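Local coordinates for peridinin-chlorophyll A protein (Amphidinium carterae, PDB 2C9E) that probably serves as a water-soluble light-harvesting antenna, using peridinin and chlorophyll a to capture solar energy in the blue-green range, at residues A2-S7 with L97-A102; V67-K72 with A91-A96. One frame throughout, in Å; residues are numbered along the deposited sequence.

Interaction 1 of 2, residues A2-S7 with L97-A102; sequences AIADAS and LARMIA. Unlike the reference sequence in segment 2-7: A2 (reference Gly). With PID (peridinin), chain F.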
ATOM      1  N   ALA A   2      -0.670 -20.564 -20.782  1.00 37.42           N
ATOM      2  CA  ALA A   2      -2.010 -20.005 -20.660  1.00 35.00           C
ATOM      3  C   ALA A   2      -2.055 -18.569 -20.062  1.00 33.94           C
ATOM      4  O   ALA A   2      -2.736 -17.686 -20.599  1.00 32.71           O
ATOM      5  CB  ALA A   2      -2.879 -20.964 -19.831  1.00 35.80           C
ATOM      6  N   ILE A   3      -1.322 -18.347 -18.969  1.00 32.85           N
ATOM      7  CA  ILE A   3      -1.292 -17.049 -18.282  1.00 31.81           C
ATOM      8  C   ILE A   3      -0.687 -16.006 -19.180  1.00 33.12           C
ATOM      9  O   ILE A   3      -1.268 -14.934 -19.408  1.00 33.06           O
ATOM     10  CB  ILE A   3      -0.467 -17.111 -16.965  1.00 30.01           C
ATOM     11  CG1 ILE A   3      -1.259 -17.870 -15.890  1.00 29.90           C
ATOM     12  CG2 ILE A   3      -0.092 -15.699 -16.484  1.00 28.49           C
ATOM     13  CD1 ILE A   3      -0.662 -17.724 -14.494  1.00 27.88           C
ATOM     14  N   ALA A   4       0.482 -16.342 -19.704  1.00 32.48           N
ATOM     15  CA  ALA A   4       1.200 -15.442 -20.589  1.00 33.12           C
ATOM     16  C   ALA A   4       0.302 -14.998 -21.751  1.00 31.48           C
ATOM     17  O   ALA A   4       0.215 -13.810 -22.041  1.00 29.68           O
ATOM     18  CB  ALA A   4       2.477 -16.133 -21.129  1.00 32.83           C
ATOM     19  N   ASP A   5      -0.387 -15.939 -22.391  1.00 29.19           N
ATOM     20  CA  ASP A   5      -1.216 -15.531 -23.513  1.00 29.47           C
ATOM     21  C   ASP A   5      -2.440 -14.727 -23.057  1.00 27.02           C
ATOM     22  O   ASP A   5      -2.817 -13.745 -23.688  1.00 25.32           O
ATOM     23  CB  ASP A   5      -1.696 -16.749 -24.350  1.00 31.63           C
ATOM     24  CG  ASP A   5      -0.541 -17.664 -24.824  1.00 35.42           C
ATOM     25  OD1 ASP A   5       0.630 -17.208 -24.967  1.00 35.64           O
ATOM     26  OD2 ASP A   5      -0.826 -18.856 -25.052  1.00 35.61           O
ATOM     27  N   ALA A   6      -3.076 -15.142 -21.973  1.00 25.75           N
ATOM     28  CA  ALA A   6      -4.264 -14.405 -21.538  1.00 26.67           C
ATOM     29  C   ALA A   6      -3.865 -12.986 -21.073  1.00 27.00           C
ATOM     30  O   ALA A   6      -4.543 -12.000 -21.366  1.00 28.53           O
ATOM     31  CB  ALA A   6      -4.952 -15.165 -20.450  1.00 25.50           C
ATOM     32  N   SER A   7      -2.756 -12.901 -20.352  1.00 26.56           N
ATOM     33  CA  SER A   7      -2.264 -11.642 -19.880  1.00 27.74           C
ATOM     34  C   SER A   7      -1.975 -10.741 -21.090  1.00 30.35           C
ATOM     35  O   SER A   7      -2.213  -9.504 -21.068  1.00 29.63           O
ATOM     36  CB  SER A   7      -0.989 -11.868 -19.089  1.00 26.44           C
ATOM     37  OG  SER A   7      -0.561 -10.661 -18.489  1.00 29.98           O
ATOM     38  N   LEU A  97       1.814  -9.567 -12.111  1.00 23.75           N
ATOM     39  CA  LEU A  97       0.665  -9.636 -11.170  1.00 22.69           C
ATOM     40  C   LEU A  97      -0.131 -10.924 -11.375  1.00 23.27           C
ATOM     41  O   LEU A  97      -0.651 -11.507 -10.418  1.00 26.31           O
ATOM     42  CB  LEU A  97      -0.292  -8.445 -11.393  1.00 21.52           C
ATOM     43  CG  LEU A  97       0.144  -7.089 -10.835  1.00 19.44           C
ATOM     44  CD1 LEU A  97      -0.791  -5.992 -11.271  1.00 17.82           C
ATOM     45  CD2 LEU A  97       0.192  -7.206  -9.313  1.00 18.98           C
ATOM     46  N   ALA A  98      -0.264 -11.380 -12.616  1.00 21.92           N
ATOM     47  CA  ALA A  98      -1.048 -12.571 -12.830  1.00 21.83           C
ATOM     48  C   ALA A  98      -0.374 -13.731 -12.146  1.00 21.23           C
ATOM     49  O   ALA A  98      -1.026 -14.555 -11.527  1.00 20.15           O
ATOM     50  CB  ALA A  98      -1.243 -12.839 -14.384  1.00 22.85           C
ATOM     51  N   ARG A  99       0.948 -13.782 -12.250  1.00 22.87           N
ATOM     52  CA  ARG A  99       1.703 -14.856 -11.630  1.00 24.32           C
ATOM     53  C   ARG A  99       1.687 -14.715 -10.108  1.00 25.58           C
ATOM     54  O   ARG A  99       1.549 -15.707  -9.384  1.00 25.03           O
ATOM     55  CB  ARG A  99       3.139 -14.896 -12.220  1.00 24.93           C
ATOM     56  CG  ARG A  99       3.094 -15.368 -13.699  1.00 24.79           C
ATOM     57  CD  ARG A  99       4.443 -15.610 -14.370  1.00 27.34           C
ATOM     58  NE  ARG A  99       4.292 -15.866 -15.827  1.00 28.95           N
ATOM     59  CZ  ARG A  99       3.658 -16.906 -16.384  1.00 27.96           C
ATOM     60  NH1 ARG A  99       3.082 -17.863 -15.667  1.00 27.59           N
ATOM     61  NH2 ARG A  99       3.585 -16.978 -17.692  1.00 30.04           N
ATOM     62  N   MET A 100       1.771 -13.481  -9.608  1.00 23.70           N
ATOM     63  CA  MET A 100       1.741 -13.337  -8.182  1.00 22.27           C
ATOM     64  C   MET A 100       0.359 -13.736  -7.661  1.00 23.34           C
ATOM     65  O   MET A 100       0.247 -14.325  -6.570  1.00 23.18           O
ATOM     66  CB  MET A 100       2.084 -11.905  -7.786  1.00 21.59           C
ATOM     67  CG  MET A 100       2.032 -11.627  -6.279  1.00 19.45           C
ATOM     68  SD  MET A 100       2.102  -9.773  -6.065  1.00 22.26           S
ATOM     69  CE  MET A 100       0.287  -9.316  -6.202  1.00 19.39           C
ATOM     70  N   ILE A 101      -0.703 -13.424  -8.402  1.00 22.13           N
ATOM     71  CA  ILE A 101      -2.035 -13.791  -7.911  1.00 22.45           C
ATOM     72  C   ILE A 101      -2.260 -15.314  -7.968  1.00 24.55           C
ATOM     73  O   ILE A 101      -3.051 -15.885  -7.185  1.00 23.70           O
ATOM     74  CB  ILE A 101      -3.163 -13.042  -8.692  1.00 20.37           C
ATOM     75  CG1 ILE A 101      -3.011 -11.548  -8.425  1.00 18.58           C
ATOM     76  CG2 ILE A 101      -4.559 -13.549  -8.273  1.00 17.31           C
ATOM     77  CD1 ILE A 101      -3.861 -10.715  -9.242  1.00 16.33           C
ATOM     78  N   ALA A 102      -1.557 -15.967  -8.886  1.00 25.01           N
ATOM     79  CA  ALA A 102      -1.676 -17.417  -9.003  1.00 25.98           C
ATOM     80  C   ALA A 102      -1.131 -18.091  -7.723  1.00 26.36           C
ATOM     81  O   ALA A 102      -1.502 -19.198  -7.383  1.00 25.40           O
ATOM     82  CB  ALA A 102      -0.917 -17.911 -10.254  1.00 23.80           C
TER
HETATM   83  C1  PID F1331     -10.749 -14.969  -9.162  1.00 22.03           C
HETATM   84  C2  PID F1331     -11.464 -16.270  -8.782  1.00 22.90           C
HETATM   85  C3  PID F1331     -10.669 -17.008  -7.701  1.00 24.09           C
HETATM   86  C4  PID F1331      -9.292 -17.350  -8.276  1.00 22.27           C
HETATM   87  C5  PID F1331      -8.430 -16.113  -8.555  1.00 23.00           C
HETATM   88  C6  PID F1331      -9.219 -14.912  -9.113  1.00 22.31           C
HETATM   89  C7  PID F1331      -8.466 -14.020  -9.885  1.00 22.50           C
HETATM   90  C8  PID F1331      -8.391 -12.635  -9.716  1.00 21.72           C
HETATM   91  C9  PID F1331      -7.604 -11.773 -10.486  1.00 22.43           C
HETATM   92  C10 PID F1331      -6.756 -12.102 -11.539  1.00 24.68           C
HETATM   93  C11 PID F1331      -7.449 -10.462 -10.289  1.00 23.94           C
HETATM   94  C12 PID F1331      -6.550  -9.975 -11.152  1.00 23.98           C
HETATM   95  C13 PID F1331      -6.134  -8.644 -11.217  1.00 23.11           C
HETATM   96  C14 PID F1331      -5.195  -8.093 -12.092  1.00 23.64           C
HETATM   97  C15 PID F1331      -4.898  -6.730 -12.005  1.00 23.07           C
HETATM   98  C16 PID F1331      -3.973  -6.040 -12.789  1.00 19.62           C
HETATM   99  C17 PID F1331      -3.734  -4.676 -12.614  1.00 18.95           C
HETATM  100  C18 PID F1331      -2.783  -3.989 -13.369  1.00 16.53           C
HETATM  101  C19 PID F1331      -2.492  -2.635 -13.216  1.00 16.34           C
HETATM  102  C20 PID F1331      -1.486  -2.058 -13.995  1.00 16.52           C
HETATM  103  C21 PID F1331      -1.055  -0.732 -13.923  1.00 17.27           C
HETATM  104  C22 PID F1331      -0.011  -0.302 -14.742  1.00 16.69           C
HETATM  105  C23 PID F1331       0.453   0.919 -14.693  1.00 17.43           C
HETATM  106  C24 PID F1331       0.949   2.124 -14.571  1.00 17.70           C
HETATM  107  C25 PID F1331       2.063   2.458 -13.566  1.00 17.30           C
HETATM  108  C26 PID F1331       1.552   3.566 -12.638  1.00 17.56           C
HETATM  109  C27 PID F1331       0.991   4.773 -13.401  1.00 19.05           C
HETATM  110  C28 PID F1331      -0.085   4.372 -14.418  1.00 18.81           C
HETATM  111  C29 PID F1331       0.412   3.297 -15.393  1.00 19.22           C
HETATM  112  C30 PID F1331       1.130   6.484 -11.753  1.00 21.15           C
HETATM  113  C31 PID F1331       0.481   7.488 -10.799  1.00 19.20           C
HETATM  114  CM1 PID F1331     -11.517 -14.116 -10.175  1.00 22.74           C
HETATM  115  CM2 PID F1331      -7.336 -16.562  -9.529  1.00 20.10           C
HETATM  116  CM3 PID F1331      -7.760 -15.737  -7.231  1.00 21.87           C
HETATM  117  CM4 PID F1331      -4.480  -8.968 -13.127  1.00 22.57           C
HETATM  118  CM5 PID F1331      -1.684   0.252 -12.929  1.00 16.02           C
HETATM  119  CM6 PID F1331       2.397   1.250 -12.685  1.00 19.16           C
HETATM  120  CM7 PID F1331       3.336   2.886 -14.297  1.00 18.91           C
HETATM  121  CM8 PID F1331      -0.738   2.842 -16.299  1.00 17.87           C
HETATM  122  O1  PID F1331     -10.050 -14.270  -8.127  1.00 20.65           O
HETATM  123  O2  PID F1331     -11.328 -18.225  -7.335  1.00 27.21           O
HETATM  124  O3  PID F1331      -6.590 -13.225 -12.009  1.00 26.72           O
HETATM  125  O4  PID F1331      -6.096 -10.980 -11.958  1.00 23.78           O
HETATM  126  O5  PID F1331       1.505   3.811 -16.166  1.00 19.78           O
HETATM  127  O6  PID F1331       0.337   5.617 -12.439  1.00 21.13           O
HETATM  128  O7  PID F1331       2.345   6.515 -11.942  1.00 24.10           O
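R99 NH2 comes within 3.7 Å of A4 CB and is gripped at the same time by two carboxylates, forming salt bridges to E95 on its own helix and to D1 at the chain start. D1 OD1 also accepts the backbone N-H of A4, so one acidic oxygen serves both the first turn of helix 2-18 and the arginine reaching over from helix 87-102. These two negative partners probably hold the guanidinium in place and balance its charge. R99 gets there through a chain extended from CG to NE. The methyl of A4 meets the guanidinium at its edge, near the plane, whereas I3 comes over a face, its CG2 3.8 Å above the plane and offset toward the rim. Close by, I3 CB approaches R99 NH1 at 3.9 Å.

This is a helix pair in an all-helical pigment-binding fold, running broadly antiparallel at 134° with the axes 10.4 Å apart. I3 bridges the gap as the one large apolar side chain that meets the small residues opposite. Its CG2, anti to the backbone N, touches A98 CB at 3.7 Å, and CD1 extends along the partner helix to A102 CB at 4.3 Å. Helix 132-152 adds to the apolar cluster, with A152 against I3 and V149 against both A98 and A102. Other residues of segment 97-102 meet pigment: L97 CD1 lies 3.5 Å from C17 of a peridinin, and one turn later I101 CD1 comes within 3.4 Å of C12, in the lactone ring of the same peridinin.

Interaction 2 of 2, residues V67-K72 with A91-A96; sequences VEAHSK and AAVNEA. With MG (magnesium ion), chain L; CLA (chlorophyll a), chain B.
Segments 67-72 and 91-96 run almost exactly antiparallel, at 169° with axes 8.6 Å apart, and the CA atoms of A69 and V93 approach to 5.2 Å. Small residues make this closeness possible: A69 CB meets A96 CB at 4.0 Å and also faces the carbonyl oxygen of A92. V93 divides its two methyls between backbone and ring. CG2 rests 3.4 Å from A69 O, while CG1, anti to the backbone N (chi1 163°), sits over one face of the H70 imidazole in a CH-pi contact, 3.7 Å from the ring centroid.

The opposite face of H70 lies against the chlorophyll a macrocycle, with C1C 3.3 Å above the imidazole plane and offset toward the rim, so the ring is sandwiched between valine and pigment. Its rotation is fixed further by both nitrogens. ND1 is hydrogen-bonded to A66 O one turn back, and NE2 meets a water in the ring plane at 2.6 Å; that water is itself a ligand of the chlorophyll magnesium. With an alanine here, the water bound to the chlorophyll magnesium is likely to lose its histidine partner, and the V93 methyl and the macrocycle the ring packed between them.

Elsewhere on helix 60-77, S71 binds a separate magnesium ion through both its backbone O and OG, with D75 and D223 completing the protein share of that site. Between the helices the contact is van der Waals in kind, methyls meeting methyls, carbonyl oxygens and the imidazole face. ND1 is taken up by A66 O and NE2 by the water, so H70 reaches the chlorophyll magnesium through that water and not by direct ligation.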
ATOM      1  N   VAL A  67       6.427  -6.148  -7.697  1.00 24.76           N
ATOM      2  CA  VAL A  67       6.824  -4.819  -7.254  1.00 25.48           C
ATOM      3  C   VAL A  67       7.949  -4.319  -8.198  1.00 28.02           C
ATOM      4  O   VAL A  67       7.937  -3.163  -8.644  1.00 28.26           O
ATOM      5  CB  VAL A  67       7.326  -4.852  -5.761  1.00 22.86           C
ATOM      6  CG1 VAL A  67       7.912  -3.509  -5.365  1.00 22.58           C
ATOM      7  CG2 VAL A  67       6.162  -5.110  -4.823  1.00 21.86           C
ATOM      8  N   GLU A  68       8.910  -5.185  -8.517  1.00 29.37           N
ATOM      9  CA  GLU A  68      10.009  -4.797  -9.427  1.00 30.71           C
ATOM     10  C   GLU A  68       9.395  -4.302 -10.741  1.00 29.41           C
ATOM     11  O   GLU A  68       9.802  -3.249 -11.260  1.00 29.79           O
ATOM     12  CB  GLU A  68      10.952  -5.986  -9.731  1.00 34.11           C
ATOM     13  CG  GLU A  68      11.701  -6.530  -8.493  1.00 42.38           C
ATOM     14  CD  GLU A  68      12.652  -7.756  -8.760  1.00 47.01           C
ATOM     15  OE1 GLU A  68      12.171  -8.926  -8.885  1.00 49.08           O
ATOM     16  OE2 GLU A  68      13.898  -7.536  -8.819  1.00 50.45           O
ATOM     17  N   ALA A  69       8.411  -5.048 -11.257  1.00 24.95           N
ATOM     18  CA  ALA A  69       7.742  -4.691 -12.513  1.00 25.18           C
ATOM     19  C   ALA A  69       7.080  -3.302 -12.463  1.00 25.65           C
ATOM     20  O   ALA A  69       7.123  -2.546 -13.451  1.00 24.74           O
ATOM     21  CB  ALA A  69       6.698  -5.720 -12.864  1.00 23.32           C
ATOM     22  N   HIS A  70       6.493  -2.952 -11.310  1.00 24.65           N
ATOM     23  CA  HIS A  70       5.860  -1.646 -11.192  1.00 23.65           C
ATOM     24  C   HIS A  70       6.946  -0.619 -11.171  1.00 23.03           C
ATOM     25  O   HIS A  70       6.809   0.425 -11.777  1.00 21.55           O
ATOM     26  CB  HIS A  70       5.005  -1.524  -9.910  1.00 23.19           C
ATOM     27  CG  HIS A  70       3.660  -2.162 -10.030  1.00 21.24           C
ATOM     28  ND1 HIS A  70       3.467  -3.520  -9.881  1.00 22.06           N
ATOM     29  CD2 HIS A  70       2.440  -1.634 -10.321  1.00 22.44           C
ATOM     30  CE1 HIS A  70       2.180  -3.803 -10.064  1.00 23.92           C
ATOM     31  NE2 HIS A  70       1.537  -2.677 -10.333  1.00 21.74           N
ATOM     32  N   SER A  71       8.036  -0.903 -10.460  1.00 25.18           N
ATOM     33  CA  SER A  71       9.114   0.068 -10.396  1.00 26.55           C
ATOM     34  C   SER A  71       9.704   0.277 -11.793  1.00 27.76           C
ATOM     35  O   SER A  71      10.030   1.401 -12.199  1.00 28.34           O
ATOM     36  CB  SER A  71      10.222  -0.389  -9.472  1.00 28.69           C
ATOM     37  OG  SER A  71      11.312   0.521  -9.631  1.00 30.52           O
ATOM     38  N   LYS A  72       9.841  -0.797 -12.541  1.00 26.45           N
ATOM     39  CA  LYS A  72      10.384  -0.611 -13.855  1.00 28.80           C
ATOM     40  C   LYS A  72       9.401   0.164 -14.726  1.00 29.15           C
ATOM     41  O   LYS A  72       9.810   0.972 -15.577  1.00 27.33           O
ATOM     42  CB  LYS A  72      10.716  -1.948 -14.505  1.00 31.09           C
ATOM     43  CG  LYS A  72      11.253  -1.806 -15.930  1.00 33.52           C
ATOM     44  CD  LYS A  72      11.536  -3.184 -16.526  1.00 37.49           C
ATOM     45  CE  LYS A  72      12.191  -3.077 -17.917  1.00 39.23           C
ATOM     46  NZ  LYS A  72      13.291  -2.071 -17.838  1.00 41.32           N
ATOM     47  N   ALA A  91       2.449  -4.335 -20.182  1.00 24.98           N
ATOM     48  CA  ALA A  91       2.175  -5.761 -20.337  1.00 23.10           C
ATOM     49  C   ALA A  91       2.962  -6.582 -19.321  1.00 23.20           C
ATOM     50  O   ALA A  91       2.435  -7.575 -18.811  1.00 21.92           O
ATOM     51  CB  ALA A  91       2.497  -6.233 -21.775  1.00 25.62           C
ATOM     52  N   ALA A  92       4.190  -6.162 -18.988  1.00 22.72           N
ATOM     53  CA  ALA A  92       5.002  -6.903 -17.994  1.00 22.36           C
ATOM     54  C   ALA A  92       4.435  -6.741 -16.565  1.00 22.71           C
ATOM     55  O   ALA A  92       4.580  -7.638 -15.719  1.00 22.21           O
ATOM     56  CB  ALA A  92       6.454  -6.433 -18.011  1.00 22.13           C
ATOM     57  N   VAL A  93       3.804  -5.604 -16.279  1.00 21.41           N
ATOM     58  CA  VAL A  93       3.231  -5.441 -14.940  1.00 22.76           C
ATOM     59  C   VAL A  93       2.074  -6.440 -14.781  1.00 23.24           C
ATOM     60  O   VAL A  93       1.944  -7.089 -13.749  1.00 23.32           O
ATOM     61  CB  VAL A  93       2.714  -3.999 -14.710  1.00 22.39           C
ATOM     62  CG1 VAL A  93       1.749  -3.938 -13.475  1.00 22.13           C
ATOM     63  CG2 VAL A  93       3.914  -3.092 -14.460  1.00 20.29           C
ATOM     64  N   ASN A  94       1.263  -6.585 -15.826  1.00 23.24           N
ATOM     65  CA  ASN A  94       0.145  -7.489 -15.748  1.00 23.84           C
ATOM     66  C   ASN A  94       0.505  -8.932 -15.670  1.00 24.04           C
ATOM     67  O   ASN A  94      -0.198  -9.711 -15.018  1.00 22.25           O
ATOM     68  CB  ASN A  94      -0.798  -7.293 -16.929  1.00 26.26           C
ATOM     69  CG  ASN A  94      -1.514  -5.966 -16.858  1.00 28.70           C
ATOM     70  OD1 ASN A  94      -1.804  -5.483 -15.753  1.00 28.55           O
ATOM     71  ND2 ASN A  94      -1.792  -5.358 -18.022  1.00 25.79           N
ATOM     72  N   GLU A  95       1.572  -9.321 -16.355  1.00 23.15           N
ATOM     73  CA  GLU A  95       1.943 -10.729 -16.317  1.00 24.19           C
ATOM     74  C   GLU A  95       2.550 -11.065 -14.978  1.00 23.00           C
ATOM     75  O   GLU A  95       2.281 -12.141 -14.433  1.00 24.66           O
ATOM     76  CB  GLU A  95       2.901 -11.083 -17.451  1.00 27.30           C
ATOM     77  CG  GLU A  95       3.504 -12.495 -17.297  1.00 30.74           C
ATOM     78  CD  GLU A  95       3.767 -13.186 -18.623  1.00 36.25           C
ATOM     79  OE1 GLU A  95       4.184 -12.524 -19.614  1.00 36.57           O
ATOM     80  OE2 GLU A  95       3.557 -14.419 -18.672  1.00 40.63           O
ATOM     81  N   ALA A  96       3.366 -10.160 -14.437  1.00 22.19           N
ATOM     82  CA  ALA A  96       3.933 -10.390 -13.113  1.00 23.29           C
ATOM     83  C   ALA A  96       2.771 -10.498 -12.071  1.00 24.34           C
ATOM     84  O   ALA A  96       2.734 -11.419 -11.261  1.00 24.15           O
ATOM     85  CB  ALA A  96       4.875  -9.253 -12.738  1.00 22.23           C
TER
HETATM   86 MG    MG L1337      11.878   2.478 -10.834  1.00 27.15          MG
HETATM   87 MG   CLA B1327      -2.057  -2.059  -8.742  1.00 19.38          MG
HETATM   88  CHA CLA B1327      -5.276  -3.565  -8.904  1.00 17.97           C
HETATM   89  CHB CLA B1327      -3.498   0.947  -9.895  1.00 18.14           C
HETATM   90  CHC CLA B1327       0.673  -0.224  -7.654  1.00 17.29           C
HETATM   91  CHD CLA B1327      -0.955  -4.840  -6.957  1.00 19.02           C
HETATM   92  NA  CLA B1327      -4.146  -1.416  -9.246  1.00 18.31           N
HETATM   93  C1A CLA B1327      -5.272  -2.247  -9.343  1.00 19.08           C
HETATM   94  C2A CLA B1327      -6.421  -1.491 -10.015  1.00 21.13           C
HETATM   95  C3A CLA B1327      -5.803  -0.148 -10.441  1.00 18.12           C
HETATM   96  C4A CLA B1327      -4.405  -0.150  -9.832  1.00 20.33           C
HETATM   97  CMA CLA B1327      -5.759  -0.057 -12.018  1.00 17.96           C
HETATM   98  CAA CLA B1327      -7.622  -1.205  -9.116  1.00 18.70           C
HETATM   99  CBA CLA B1327      -7.196  -0.528  -7.832  1.00 21.70           C
HETATM  100  CGA CLA B1327      -8.373  -0.093  -6.993  1.00 22.44           C
HETATM  101  O1A CLA B1327      -9.215  -0.931  -6.649  1.00 23.70           O
HETATM  102  O2A CLA B1327      -8.537   1.187  -6.616  1.00 22.35           O
HETATM  103  NB  CLA B1327      -1.455  -0.041  -8.893  1.00 19.05           N
HETATM  104  C1B CLA B1327      -2.172   0.993  -9.465  1.00 18.73           C
HETATM  105  C2B CLA B1327      -1.295   2.145  -9.562  1.00 17.80           C
HETATM  106  C3B CLA B1327      -0.113   1.822  -8.955  1.00 18.62           C
HETATM  107  C4B CLA B1327      -0.259   0.478  -8.429  1.00 18.73           C
HETATM  108  CMB CLA B1327      -1.557   3.515 -10.239  1.00 15.98           C
HETATM  109  CAB CLA B1327       0.973   2.814  -9.025  1.00 22.62           C
HETATM  110  CBB CLA B1327       2.259   2.530  -8.543  1.00 24.50           C
HETATM  111  NC  CLA B1327      -0.442  -2.460  -7.532  1.00 18.93           N
HETATM  112  C1C CLA B1327       0.590  -1.573  -7.241  1.00 19.08           C
HETATM  113  C2C CLA B1327       1.610  -2.276  -6.477  1.00 19.57           C
HETATM  114  C3C CLA B1327       1.167  -3.559  -6.288  1.00 19.96           C
HETATM  115  C4C CLA B1327      -0.121  -3.695  -6.971  1.00 20.11           C
HETATM  116  CMC CLA B1327       3.007  -1.685  -6.053  1.00 16.69           C
HETATM  117  CAC CLA B1327       1.937  -4.625  -5.529  1.00 20.91           C
HETATM  118  CBC CLA B1327       2.479  -5.692  -6.488  1.00 18.67           C
HETATM  119  ND  CLA B1327      -2.883  -3.787  -7.994  1.00 19.85           N
HETATM  120  C1D CLA B1327      -2.280  -4.889  -7.445  1.00 17.35           C
HETATM  121  C2D CLA B1327      -3.206  -6.012  -7.409  1.00 18.83           C
HETATM  122  C3D CLA B1327      -4.359  -5.553  -7.948  1.00 17.76           C
HETATM  123  C4D CLA B1327      -4.149  -4.193  -8.339  1.00 18.34           C
HETATM  124  CMD CLA B1327      -3.005  -7.437  -6.885  1.00 19.47           C
HETATM  125  CAD CLA B1327      -5.724  -5.878  -8.288  1.00 18.70           C
HETATM  126  OBD CLA B1327      -6.293  -6.973  -8.377  1.00 18.49           O
HETATM  127  CBD CLA B1327      -6.436  -4.544  -8.621  1.00 19.21           C
HETATM  128  CGD CLA B1327      -7.318  -4.705  -9.831  1.00 18.46           C
HETATM  129  O1D CLA B1327      -6.861  -4.485 -10.975  1.00 18.24           O
HETATM  130  O2D CLA B1327      -8.614  -5.088  -9.644  1.00 18.70           O
HETATM  131  CED CLA B1327      -9.485  -5.352 -10.692  1.00 20.00           C
HETATM  132  C1  CLA B1327      -9.476   1.463  -5.535  1.00 22.27           C
HETATM  133  C2  CLA B1327      -8.879   1.059  -4.281  1.00 21.54           C
HETATM  134  C3  CLA B1327      -9.377   0.144  -3.388  1.00 19.55           C
HETATM  135  C4  CLA B1327     -10.696  -0.568  -3.613  1.00 20.11           C
HETATM  136  C5  CLA B1327      -8.704  -0.216  -2.084  1.00 20.76           C
HETATM  137  C6  CLA B1327      -7.351   0.505  -1.845  1.00 20.21           C
HETATM  138  C7  CLA B1327      -6.808   0.177  -0.451  1.00 18.69           C
HETATM  139  C8  CLA B1327      -5.491   0.873  -0.137  1.00 19.13           C
HETATM  140  C9  CLA B1327      -4.343   0.311  -0.997  1.00 20.74           C
HETATM  141  C10 CLA B1327      -5.223   0.790   1.366  1.00 20.84           C
HETATM  142  C11 CLA B1327      -4.028   1.624   1.826  1.00 20.81           C
HETATM  143  C12 CLA B1327      -3.712   1.559   3.353  1.00 18.07           C
HETATM  144  C13 CLA B1327      -2.466   2.401   3.737  1.00 19.90           C
HETATM  145  C14 CLA B1327      -2.020   2.136   5.161  1.00 21.06           C
HETATM  146  C15 CLA B1327      -2.757   3.900   3.547  1.00 19.34           C
HETATM  147  C16 CLA B1327      -1.546   4.787   3.753  1.00 18.50           C
HETATM  148  C17 CLA B1327      -1.898   6.198   3.426  1.00 20.20           C
HETATM  149  C18 CLA B1327      -0.762   7.215   3.612  1.00 19.39           C
HETATM  150  C19 CLA B1327      -0.360   7.428   5.052  1.00 20.66           C
HETATM  151  C20 CLA B1327      -1.149   8.530   2.995  1.00 20.01           C
HETATM  152  O   HOH W   1      -1.036  -2.616 -10.612  1.00 14.13           O

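How the interactions relate
Helix 87-102 joins the two contacts: one part of it, 91-96, faces helix 60-77 in interaction 2, and the next turns, 97-102, face helix 2-18 in interaction 1, with centres 12 Å apart. The sites also touch directly. A4 CB lies 3.2 Å from E95 OE2, S7 OG packs 3.3 Å from E95 N, and L97 CD1 reaches H70 CE1 at 3.9 Å. Through that last pair the chlorophyll-binding histidine meets a residue of interaction 1 that lines the same chlorophyll pocket. One peridinin pocket likewise draws H70, V93 and N94 from interaction 2 and L97 and I101 from interaction 1.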